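Local coordinates for beta-N-acetylhexosaminidase (Streptomyces plicatus, PDB 1JAK), which removes terminal non-reducing N-acetylhexosamine residues from glycosides by hydrolysis, probably with help from the substrate's own acetamido group, as other family 20 enzymes do, at residues A158-L164 / Y188-H194; M333-Q337 / L353-V359; T346-Q352 / A362-G368; V380-R385 / L432-P436. All coordinates share one frame; numbering follows the deposited sequence.

Overall arrangement
All four contacts lie in the catalytic alpha/beta barrel. Contacts 1 and 3 each join two neighbouring strands of its parallel sheet, and their centres are 13 Å apart; they meet where H192 CE1 lies 3.7 Å from W350 CZ2. Contact 3 carries W350 and W367, which bind the isofagomine inhibitor, while H194 of contact 1 has its side chain about 5 Å from that ligand. Contacts 2 and 4 belong to the outer layer and both pack against contact 3: V359 CG2 touches V347 CG1 at 3.5 Å, and V380 CG2 touches H351 CD2 at 3.6 Å. Contacts 2 and 4, with centres 17 Å apart, touch each other through A354 and A383.

Contact 1 (A158-L164 / Y188-H194); sequences AWRSAML and YNKLHLH
K190 lies across W159 at about a right angle and meets the other strand at CB, CD, CE and NZ. K190 CB presses on S161 CB, a tight 3.5 Å. Further out, CD sits over the middle of the six-membered ring of W159, 3.4 Å from its centroid in a CH-pi contact, and CE continues over the CE3 side of the same face. The chain then bends at its last torsion (chi4 65°), which brings K190 NZ to 2.9 Å from A158 O. That carbonyl oxygen takes a second bond, from N189 ND2 at 2.8 Å, and the two nitrogens come from opposite faces of its plane. The other end of the N189 amide, OD1, accepts R160 N at 3.1 Å, while ND2 lies over one face of the R160 guanidinium; E98 binds both groups from outside. A leucine in place of N189 would probably leave R160 N without its acceptor and A158 O gripped by K190 alone. Beyond this start the backbones form a parallel ladder, R160 O taking both N189 N and K190 N, followed by A162, H192, L164 and H194 in turn. M163 runs alongside H192, with CG over the imidazole and SD 3.8 Å from the ring centroid. E444 and E250 bind the two nitrogens of that imidazole and so fix its rotation. Strands 159-165 and 190-194, joined through helix 173-184, make a beta-alpha-beta unit of the TIM-barrel type.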
# COMPACT_ATOMS: atom_id res chain seq x y z
N ALA A 158 -5.38 -11.75 -1.36
CA ALA A 158 -5.40 -11.26 0.02
C ALA A 158 -4.27 -10.28 0.31
O ALA A 158 -4.32 -9.55 1.30
CB ALA A 158 -5.35 -12.42 0.99
N TRP A 159 -3.23 -10.28 -0.52
CA TRP A 159 -2.11 -9.36 -0.31
C TRP A 159 -2.19 -8.25 -1.36
O TRP A 159 -1.82 -8.44 -2.51
CB TRP A 159 -0.76 -10.10 -0.43
CG TRP A 159 0.40 -9.24 0.01
CD1 TRP A 159 0.92 -8.17 -0.65
CD2 TRP A 159 1.12 -9.35 1.25
NE1 TRP A 159 1.92 -7.59 0.10
CE2 TRP A 159 2.06 -8.29 1.27
CE3 TRP A 159 1.06 -10.22 2.34
CZ2 TRP A 159 2.94 -8.09 2.34
CZ3 TRP A 159 1.93 -10.02 3.41
CH2 TRP A 159 2.86 -8.97 3.40
N ARG A 160 -2.71 -7.10 -0.95
CA ARG A 160 -2.85 -5.95 -1.83
C ARG A 160 -2.21 -4.81 -1.06
O ARG A 160 -2.85 -4.14 -0.25
CB ARG A 160 -4.35 -5.68 -2.09
CG ARG A 160 -5.12 -6.92 -2.57
CD ARG A 160 -6.57 -6.60 -2.93
NE ARG A 160 -7.27 -5.93 -1.84
CZ ARG A 160 -7.77 -6.54 -0.77
NH1 ARG A 160 -7.66 -7.85 -0.63
NH2 ARG A 160 -8.38 -5.83 0.17
N SER A 161 -0.92 -4.57 -1.32
CA SER A 161 -0.20 -3.56 -0.57
C SER A 161 0.44 -2.42 -1.32
O SER A 161 0.64 -2.46 -2.54
CB SER A 161 0.88 -4.24 0.27
OG SER A 161 1.74 -4.99 -0.55
N ALA A 162 0.76 -1.38 -0.55
CA ALA A 162 1.42 -0.19 -1.06
C ALA A 162 2.58 0.05 -0.11
O ALA A 162 2.42 -0.07 1.10
CB ALA A 162 0.46 1.00 -1.05
N MET A 163 3.74 0.38 -0.65
CA MET A 163 4.89 0.64 0.21
C MET A 163 5.30 2.10 0.12
O MET A 163 5.22 2.71 -0.94
CB MET A 163 6.10 -0.21 -0.21
CG MET A 163 7.30 -0.03 0.73
SD MET A 163 8.90 -0.39 -0.05
CE MET A 163 9.21 1.20 -0.87
N LEU A 164 5.71 2.67 1.25
CA LEU A 164 6.20 4.04 1.25
C LEU A 164 7.60 4.00 1.84
O LEU A 164 7.81 3.43 2.91
CB LEU A 164 5.32 4.98 2.08
CG LEU A 164 5.83 6.43 2.09
CD1 LEU A 164 5.83 7.00 0.67
CD2 LEU A 164 4.96 7.28 3.00
N TYR A 188 -6.63 -1.25 -0.84
CA TYR A 188 -5.36 -1.88 -0.49
C TYR A 188 -5.59 -2.32 0.95
O TYR A 188 -6.36 -1.67 1.67
CB TYR A 188 -4.22 -0.86 -0.52
CG TYR A 188 -3.63 -0.60 -1.88
CD1 TYR A 188 -2.68 -1.47 -2.42
CD2 TYR A 188 -4.00 0.52 -2.63
CE1 TYR A 188 -2.11 -1.23 -3.68
CE2 TYR A 188 -3.45 0.77 -3.88
CZ TYR A 188 -2.50 -0.11 -4.40
OH TYR A 188 -1.93 0.13 -5.63
N ASN A 189 -4.95 -3.40 1.39
CA ASN A 189 -5.15 -3.84 2.77
C ASN A 189 -3.87 -3.99 3.57
O ASN A 189 -3.89 -4.40 4.74
CB ASN A 189 -5.97 -5.14 2.81
CG ASN A 189 -5.26 -6.32 2.17
OD1 ASN A 189 -4.13 -6.20 1.68
ND2 ASN A 189 -5.92 -7.47 2.19
N LYS A 190 -2.74 -3.65 2.96
CA LYS A 190 -1.47 -3.72 3.66
C LYS A 190 -0.63 -2.50 3.33
O LYS A 190 -0.65 -2.00 2.21
CB LYS A 190 -0.73 -5.01 3.28
CG LYS A 190 -1.42 -6.24 3.87
CD LYS A 190 -0.86 -7.54 3.36
CE LYS A 190 -1.52 -8.73 4.05
NZ LYS A 190 -2.98 -8.87 3.74
N LEU A 191 0.07 -1.99 4.34
CA LEU A 191 0.93 -0.83 4.18
C LEU A 191 2.33 -1.24 4.58
O LEU A 191 2.60 -1.49 5.76
CB LEU A 191 0.47 0.35 5.05
CG LEU A 191 1.37 1.59 4.95
CD1 LEU A 191 1.17 2.25 3.59
CD2 LEU A 191 1.03 2.58 6.07
N HIS A 192 3.21 -1.34 3.60
CA HIS A 192 4.60 -1.72 3.80
C HIS A 192 5.40 -0.43 4.03
O HIS A 192 5.39 0.47 3.20
CB HIS A 192 5.08 -2.47 2.54
CG HIS A 192 6.54 -2.81 2.52
ND1 HIS A 192 7.14 -3.36 1.41
CD2 HIS A 192 7.52 -2.65 3.44
CE1 HIS A 192 8.43 -3.52 1.65
NE2 HIS A 192 8.69 -3.10 2.87
N LEU A 193 6.06 -0.34 5.18
CA LEU A 193 6.86 0.85 5.48
C LEU A 193 8.34 0.48 5.46
O LEU A 193 8.77 -0.40 6.20
CB LEU A 193 6.49 1.41 6.86
CG LEU A 193 5.10 2.03 7.00
CD1 LEU A 193 4.86 2.45 8.45
CD2 LEU A 193 4.99 3.23 6.07
N HIS A 194 9.10 1.16 4.60
CA HIS A 194 10.54 0.92 4.48
C HIS A 194 11.15 1.88 5.51
O HIS A 194 11.45 3.03 5.21
CB HIS A 194 11.00 1.27 3.06
CG HIS A 194 12.38 0.79 2.73
ND1 HIS A 194 12.66 -0.53 2.44
CD2 HIS A 194 13.55 1.46 2.63
CE1 HIS A 194 13.95 -0.65 2.18
NE2 HIS A 194 14.51 0.54 2.28

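Contact 2 (M333-Q337 / L353-V359); sequences MKRVQ and LAGAEPV
In the outer layer of the catalytic barrel, helix 326-342 meets the loop between strands 346-350 and 363-366, and Q337 is the residue that ties them together. Its CG stands anti to the carbonyl carbon (chi1 -70°) and the chain runs extended from there, which carries the amide into the loop backbone. Both ends of the amide are used. NE2 donates to E357 O at 3.0 Å, and OE1 accepts V359 N, also at 3.0 Å; in each bond the donor stands above the plane of the carbonyl it meets. A further, weak bond returns from NE2 to M333 O one helical turn back, which helps to hold the amide's rotation. A leucine in place of Q337 would probably leave E357 O and V359 N without these mates and the loop less firmly held to the helix. Apolar atoms fill in around the amide: Q337 CB rests on V359 CG1 at 3.6 Å, and L353 CD1 comes to 3.8 Å from Q337 CD. The same methyl lies 3.8 Å from M333 CG, while M333 CB packs on A356 CB. On the exposed side, K334 NZ forms a salt bridge with E357 OE1, 3.0 Å long, meeting the oxygen from above the carboxylate plane. Behind the helix, V336 packs on Y295 and V298 of helix 292-307; on the loop side, P358 touches T388 and V359 reaches V347 of strand 346-350.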
# COMPACT_ATOMS: atom_id res chain seq x y z
N MET A 333 21.23 -14.95 6.23
CA MET A 333 19.79 -15.21 6.19
C MET A 333 19.41 -16.48 6.94
O MET A 333 18.33 -16.56 7.52
CB MET A 333 19.30 -15.26 4.75
CG MET A 333 19.31 -13.89 4.08
SD MET A 333 18.37 -12.68 5.05
CE MET A 333 18.04 -11.41 3.79
N LYS A 334 20.29 -17.48 6.92
CA LYS A 334 20.01 -18.73 7.63
C LYS A 334 19.94 -18.44 9.13
O LYS A 334 19.12 -19.01 9.86
CB LYS A 334 21.12 -19.75 7.35
CG LYS A 334 20.96 -21.07 8.09
CD LYS A 334 19.82 -21.90 7.53
CE LYS A 334 19.74 -23.26 8.23
NZ LYS A 334 18.74 -24.16 7.57
N ARG A 335 20.80 -17.53 9.58
CA ARG A 335 20.88 -17.16 10.99
C ARG A 335 19.80 -16.19 11.46
O ARG A 335 19.29 -16.31 12.58
CB ARG A 335 22.25 -16.55 11.28
CG ARG A 335 23.41 -17.50 11.03
CD ARG A 335 24.73 -16.75 10.96
NE ARG A 335 25.85 -17.66 10.71
CZ ARG A 335 27.07 -17.27 10.35
NH1 ARG A 335 27.34 -15.97 10.21
NH2 ARG A 335 28.03 -18.16 10.15
N VAL A 336 19.43 -15.23 10.61
CA VAL A 336 18.44 -14.23 11.01
C VAL A 336 16.96 -14.55 10.80
O VAL A 336 16.12 -14.08 11.57
CB VAL A 336 18.74 -12.87 10.35
CG1 VAL A 336 20.12 -12.38 10.77
CG2 VAL A 336 18.65 -12.99 8.84
N GLN A 337 16.62 -15.33 9.78
CA GLN A 337 15.21 -15.63 9.56
C GLN A 337 14.51 -16.18 10.80
O GLN A 337 13.40 -15.76 11.14
CB GLN A 337 15.03 -16.61 8.40
CG GLN A 337 15.35 -16.04 7.03
CD GLN A 337 15.00 -17.00 5.91
OE1 GLN A 337 13.84 -17.11 5.51
NE2 GLN A 337 16.01 -17.70 5.40
N LEU A 353 15.89 -13.34 -1.25
CA LEU A 353 15.81 -14.32 -0.17
C LEU A 353 15.56 -15.73 -0.72
O LEU A 353 15.89 -16.72 -0.07
CB LEU A 353 14.70 -13.94 0.82
CG LEU A 353 14.51 -14.84 2.05
CD1 LEU A 353 15.79 -14.86 2.89
CD2 LEU A 353 13.35 -14.33 2.89
N ALA A 354 14.98 -15.80 -1.92
CA ALA A 354 14.70 -17.09 -2.55
C ALA A 354 15.99 -17.85 -2.82
O ALA A 354 15.99 -19.07 -3.02
CB ALA A 354 13.92 -16.89 -3.85
N GLY A 355 17.10 -17.12 -2.84
CA GLY A 355 18.39 -17.75 -3.07
C GLY A 355 19.10 -18.05 -1.76
O GLY A 355 20.26 -18.47 -1.76
N ALA A 356 18.40 -17.86 -0.64
CA ALA A 356 18.98 -18.11 0.67
C ALA A 356 18.08 -18.96 1.57
O ALA A 356 17.95 -18.70 2.77
CB ALA A 356 19.30 -16.79 1.36
N GLU A 357 17.46 -19.97 0.97
CA GLU A 357 16.59 -20.91 1.68
C GLU A 357 15.54 -20.28 2.60
O GLU A 357 15.70 -20.24 3.82
CB GLU A 357 17.46 -21.88 2.49
CG GLU A 357 16.68 -22.97 3.20
CD GLU A 357 17.58 -23.95 3.93
OE1 GLU A 357 18.44 -23.50 4.71
OE2 GLU A 357 17.42 -25.17 3.72
N PRO A 358 14.43 -19.80 2.01
CA PRO A 358 13.35 -19.20 2.81
C PRO A 358 12.83 -20.21 3.82
O PRO A 358 12.68 -21.39 3.50
CB PRO A 358 12.30 -18.85 1.76
CG PRO A 358 13.11 -18.62 0.52
CD PRO A 358 14.12 -19.74 0.58
N VAL A 359 12.55 -19.76 5.04
CA VAL A 359 12.02 -20.65 6.06
C VAL A 359 10.55 -20.94 5.77
O VAL A 359 9.92 -20.25 4.97
CB VAL A 359 12.13 -20.05 7.48
CG1 VAL A 359 13.59 -19.89 7.87
CG2 VAL A 359 11.41 -18.70 7.54

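Contact 3 (T346-Q352 / A362-G368); sequences TVVGWHQ and ALVQYWG. With IFG ((2R,3R,4S,5R)-2-acetamido-3,4-dihydroxy-5-hydroxymethyl-piperidine), chain F.
W350 and W367 stand at the C-terminal ends of neighbouring parallel strands of the alpha/beta barrel, the end at which barrel enzymes of this type carry their active sites. The six-membered ring of W350 points its edge at the face of the five-membered ring of W367, with planes 75° apart and centroids 5.2 Å from each other. The two indoles thus form a corner, and the acetamido methyl of the inhibitor fills it: IFG C8 lies 3.4 Å from W350 CD2 and 3.6 Å from W367 CE2, over a face of each ring. This is consistent with an aromatic pocket that holds the substrate's acetamido group for substrate-assisted catalysis; D319, E320 and Y399 bind the inhibitor nearby. On the far face of W350 the amide of Q365 runs alongside the ring, its OE1 engaged by H315, while W350 NE1 is bonded to E250. H351 lies behind W367. Its CG takes the cramped place between backbone N and carbonyl carbon (chi1 75°), which puts ND1 where W367 N can donate to it at 3.1 Å. Y366 CD1 covers one face of this imidazole and Q352 NE2 lies over the other, toward the rim; E376 binds H351 NE2. Farther down the strands, backbone bonds from L363 N to V347 O and from Q365 N to G349 O hold the pair in parallel register. The indole of W367 is secured at its edge, where W367 NE1 donates to a lone pair of Q352 OE1, 2.9 Å away and in the amide plane.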
# COMPACT_ATOMS: atom_id res chain seq x y z
N THR A 346 5.78 -13.59 10.86
CA THR A 346 6.03 -14.28 9.61
C THR A 346 7.00 -13.43 8.80
O THR A 346 6.72 -12.26 8.52
CB THR A 346 4.73 -14.46 8.81
OG1 THR A 346 3.85 -15.34 9.53
CG2 THR A 346 5.02 -15.05 7.43
N VAL A 347 8.12 -14.01 8.41
CA VAL A 347 9.11 -13.26 7.66
C VAL A 347 8.76 -13.01 6.20
O VAL A 347 8.15 -13.85 5.53
CB VAL A 347 10.50 -13.96 7.73
CG1 VAL A 347 10.41 -15.35 7.12
CG2 VAL A 347 11.55 -13.12 7.00
N VAL A 348 9.12 -11.83 5.73
CA VAL A 348 8.92 -11.43 4.35
C VAL A 348 10.27 -10.85 3.94
O VAL A 348 10.94 -10.22 4.75
CB VAL A 348 7.86 -10.31 4.19
CG1 VAL A 348 7.68 -9.99 2.71
CG2 VAL A 348 6.54 -10.75 4.81
N GLY A 349 10.66 -11.08 2.69
CA GLY A 349 11.92 -10.53 2.22
C GLY A 349 11.81 -10.27 0.73
O GLY A 349 10.88 -10.77 0.09
N TRP A 350 12.73 -9.49 0.17
CA TRP A 350 12.70 -9.26 -1.26
C TRP A 350 13.06 -10.60 -1.88
O TRP A 350 13.60 -11.47 -1.17
CB TRP A 350 13.68 -8.15 -1.64
CG TRP A 350 13.27 -6.82 -1.06
CD1 TRP A 350 13.80 -6.20 0.04
CD2 TRP A 350 12.20 -5.98 -1.52
NE1 TRP A 350 13.12 -5.03 0.29
CE2 TRP A 350 12.14 -4.86 -0.65
CE3 TRP A 350 11.30 -6.05 -2.59
CZ2 TRP A 350 11.21 -3.83 -0.82
CZ3 TRP A 350 10.37 -5.02 -2.76
CH2 TRP A 350 10.33 -3.92 -1.87
N HIS A 351 12.79 -10.81 -3.16
CA HIS A 351 13.05 -12.13 -3.74
C HIS A 351 14.47 -12.66 -3.71
O HIS A 351 14.69 -13.83 -4.01
CB HIS A 351 12.47 -12.24 -5.17
CG HIS A 351 13.25 -11.52 -6.21
ND1 HIS A 351 13.00 -10.21 -6.56
CD2 HIS A 351 14.26 -11.94 -7.02
CE1 HIS A 351 13.82 -9.85 -7.53
NE2 HIS A 351 14.59 -10.88 -7.83
N GLN A 352 15.44 -11.82 -3.36
CA GLN A 352 16.82 -12.30 -3.25
C GLN A 352 16.86 -13.38 -2.16
O GLN A 352 17.75 -14.23 -2.15
CB GLN A 352 17.77 -11.17 -2.87
CG GLN A 352 18.16 -10.25 -4.02
CD GLN A 352 16.98 -9.51 -4.60
OE1 GLN A 352 16.14 -8.99 -3.87
NE2 GLN A 352 16.92 -9.45 -5.93
N ALA A 362 7.46 -18.37 5.02
CA ALA A 362 7.97 -17.11 4.51
C ALA A 362 7.33 -16.69 3.19
O ALA A 362 6.80 -17.52 2.45
CB ALA A 362 9.48 -17.19 4.34
N LEU A 363 7.38 -15.39 2.92
CA LEU A 363 6.88 -14.84 1.67
C LEU A 363 8.03 -14.04 1.08
O LEU A 363 8.84 -13.49 1.82
CB LEU A 363 5.71 -13.87 1.89
CG LEU A 363 4.34 -14.39 2.34
CD1 LEU A 363 4.36 -14.66 3.83
CD2 LEU A 363 3.29 -13.34 2.01
N VAL A 364 8.14 -14.01 -0.24
CA VAL A 364 9.18 -13.21 -0.87
C VAL A 364 8.53 -12.23 -1.82
O VAL A 364 7.52 -12.54 -2.46
CB VAL A 364 10.23 -14.07 -1.63
CG1 VAL A 364 11.03 -14.90 -0.63
CG2 VAL A 364 9.55 -14.95 -2.67
N GLN A 365 9.09 -11.03 -1.89
CA GLN A 365 8.56 -9.99 -2.75
C GLN A 365 9.40 -9.86 -4.01
O GLN A 365 10.54 -9.41 -3.97
CB GLN A 365 8.53 -8.66 -2.00
CG GLN A 365 7.71 -7.59 -2.70
CD GLN A 365 7.60 -6.31 -1.90
OE1 GLN A 365 7.86 -6.28 -0.69
NE2 GLN A 365 7.19 -5.23 -2.57
N TYR A 366 8.81 -10.26 -5.14
CA TYR A 366 9.49 -10.23 -6.42
C TYR A 366 9.46 -8.86 -7.08
O TYR A 366 8.38 -8.34 -7.41
CB TYR A 366 8.85 -11.24 -7.37
CG TYR A 366 9.55 -11.34 -8.70
CD1 TYR A 366 10.77 -12.01 -8.81
CD2 TYR A 366 9.01 -10.74 -9.84
CE1 TYR A 366 11.43 -12.09 -10.03
CE2 TYR A 366 9.67 -10.81 -11.06
CZ TYR A 366 10.88 -11.49 -11.15
OH TYR A 366 11.53 -11.57 -12.36
N TRP A 367 10.63 -8.27 -7.28
CA TRP A 367 10.72 -6.96 -7.91
C TRP A 367 11.51 -7.02 -9.22
O TRP A 367 12.09 -6.02 -9.66
CB TRP A 367 11.33 -5.93 -6.95
CG TRP A 367 12.70 -6.26 -6.42
CD1 TRP A 367 13.04 -7.26 -5.55
CD2 TRP A 367 13.92 -5.56 -6.71
NE1 TRP A 367 14.39 -7.21 -5.27
CE2 TRP A 367 14.95 -6.18 -5.97
CE3 TRP A 367 14.24 -4.47 -7.52
CZ2 TRP A 367 16.28 -5.74 -6.02
CZ3 TRP A 367 15.56 -4.02 -7.57
CH2 TRP A 367 16.57 -4.67 -6.82
N GLY A 368 11.51 -8.19 -9.84
CA GLY A 368 12.21 -8.38 -11.10
C GLY A 368 11.51 -7.68 -12.26
O GLY A 368 10.49 -7.01 -12.07
N1 IFG F . 16.02 -0.77 -5.76
C2 IFG F . 16.12 -0.68 -4.28
C3 IFG F . 15.29 0.49 -3.60
C4 IFG F . 15.29 1.80 -4.42
C5 IFG F . 14.86 1.48 -5.85
C6 IFG F . 14.76 2.68 -6.79
C7 IFG F . 14.54 -2.54 -4.03
C8 IFG F . 14.03 -3.84 -3.45
C9 IFG F . 15.79 0.46 -6.53
N2 IFG F . 15.73 -1.97 -3.68
O7 IFG F . 13.84 -2.01 -4.88
O3 IFG F . 15.81 0.74 -2.30
O4 IFG F . 16.61 2.34 -4.43
O6 IFG F . 13.90 2.41 -7.89

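Contact 4 (V380-R385 / L432-P436); sequences VAEAAR and LPGAP
R385 has its CG anti to the carbonyl carbon (chi1 -86°), which rests R385 CG on P436 CG at 3.8 Å; a bend at chi3 (-74°) then turns the guanidinium back over A381 O of its own helix. In L432, CG is anti to the backbone N (chi1 -167°), and with chi2 at 65° this sends L432 CD2 toward V380 CG1, 3.6 Å away, the two side chains crossing at about a right angle. Between these ends the helix offers small residues. A381 CB packs on P433 O at 3.7 Å and on A435 CB, and A384 CB meets P436 CD at 3.9 Å. The elements are outer parts of the catalytic barrel: helix 374-385 links strands 363-366 and 389-392, and the loop precedes strand 440-447. L432 to A435 form a type II turn, with G434 in its third place at a phi of 78°, a value glycine adopts readily. Inward, V380 and L432 both touch Y366, and L432 and A384 reach L390. The charged end of R385 is taken up by E382, three residues earlier in the helix. Two nitrogens grip the carboxylate side-on, R385 NH2 bonding to E382 OE1 at 2.7 Å and NE to OE2 at 2.9 Å, both oxygens close to the guanidinium plane. G434 O also lies near that plane, at the edge by NH1, but too poorly aligned for a hydrogen bond.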
# COMPACT_ATOMS: atom_id res chain seq x y z
N VAL A 380 13.00 -17.96 -8.13
CA VAL A 380 11.81 -17.49 -7.43
C VAL A 380 10.64 -18.45 -7.66
O VAL A 380 9.89 -18.76 -6.73
CB VAL A 380 11.42 -16.07 -7.89
CG1 VAL A 380 10.17 -15.61 -7.16
CG2 VAL A 380 12.58 -15.12 -7.60
N ALA A 381 10.49 -18.93 -8.90
CA ALA A 381 9.42 -19.87 -9.22
C ALA A 381 9.60 -21.15 -8.42
O ALA A 381 8.63 -21.78 -8.00
CB ALA A 381 9.41 -20.18 -10.71
N GLU A 382 10.86 -21.53 -8.20
CA GLU A 382 11.16 -22.74 -7.45
C GLU A 382 10.76 -22.55 -5.99
O GLU A 382 10.22 -23.47 -5.36
CB GLU A 382 12.65 -23.07 -7.54
CG GLU A 382 12.95 -24.54 -7.29
CD GLU A 382 12.27 -25.44 -8.30
OE1 GLU A 382 12.60 -25.32 -9.50
OE2 GLU A 382 11.41 -26.25 -7.91
N ALA A 383 11.02 -21.37 -5.44
CA ALA A 383 10.65 -21.09 -4.06
C ALA A 383 9.13 -21.20 -3.95
O ALA A 383 8.61 -21.71 -2.96
CB ALA A 383 11.11 -19.69 -3.66
N ALA A 384 8.43 -20.72 -4.97
CA ALA A 384 6.97 -20.78 -4.98
C ALA A 384 6.53 -22.24 -4.95
O ALA A 384 5.60 -22.61 -4.23
CB ALA A 384 6.42 -20.08 -6.22
N ARG A 385 7.19 -23.07 -5.75
CA ARG A 385 6.86 -24.49 -5.77
C ARG A 385 7.10 -25.12 -4.40
O ARG A 385 6.40 -26.05 -4.01
CB ARG A 385 7.69 -25.24 -6.83
CG ARG A 385 7.09 -25.22 -8.23
CD ARG A 385 7.87 -26.12 -9.18
NE ARG A 385 9.16 -25.55 -9.56
CZ ARG A 385 9.31 -24.61 -10.49
NH1 ARG A 385 8.26 -24.13 -11.14
NH2 ARG A 385 10.52 -24.13 -10.77
N LEU A 432 4.94 -14.79 -13.65
CA LEU A 432 6.26 -15.41 -13.53
C LEU A 432 6.24 -16.82 -14.13
O LEU A 432 5.55 -17.71 -13.64
CB LEU A 432 6.67 -15.48 -12.05
CG LEU A 432 8.13 -15.83 -11.76
CD1 LEU A 432 9.03 -14.71 -12.29
CD2 LEU A 432 8.32 -15.99 -10.26
N PRO A 433 7.02 -17.03 -15.20
CA PRO A 433 7.09 -18.33 -15.87
C PRO A 433 7.34 -19.50 -14.92
O PRO A 433 8.27 -19.46 -14.11
CB PRO A 433 8.24 -18.15 -16.86
CG PRO A 433 8.16 -16.70 -17.20
CD PRO A 433 7.94 -16.07 -15.84
N GLY A 434 6.50 -20.52 -15.02
CA GLY A 434 6.66 -21.70 -14.18
C GLY A 434 6.19 -21.60 -12.75
O GLY A 434 6.21 -22.60 -12.02
N ALA A 435 5.76 -20.42 -12.31
CA ALA A 435 5.30 -20.26 -10.94
C ALA A 435 3.84 -20.68 -10.79
O ALA A 435 2.98 -20.26 -11.56
CB ALA A 435 5.47 -18.80 -10.50
N PRO A 436 3.55 -21.54 -9.80
CA PRO A 436 2.19 -22.02 -9.56
C PRO A 436 1.31 -20.83 -9.19
O PRO A 436 1.65 -20.06 -8.30
CB PRO A 436 2.36 -22.98 -8.39
CG PRO A 436 3.77 -23.45 -8.53
CD PRO A 436 4.50 -22.19 -8.88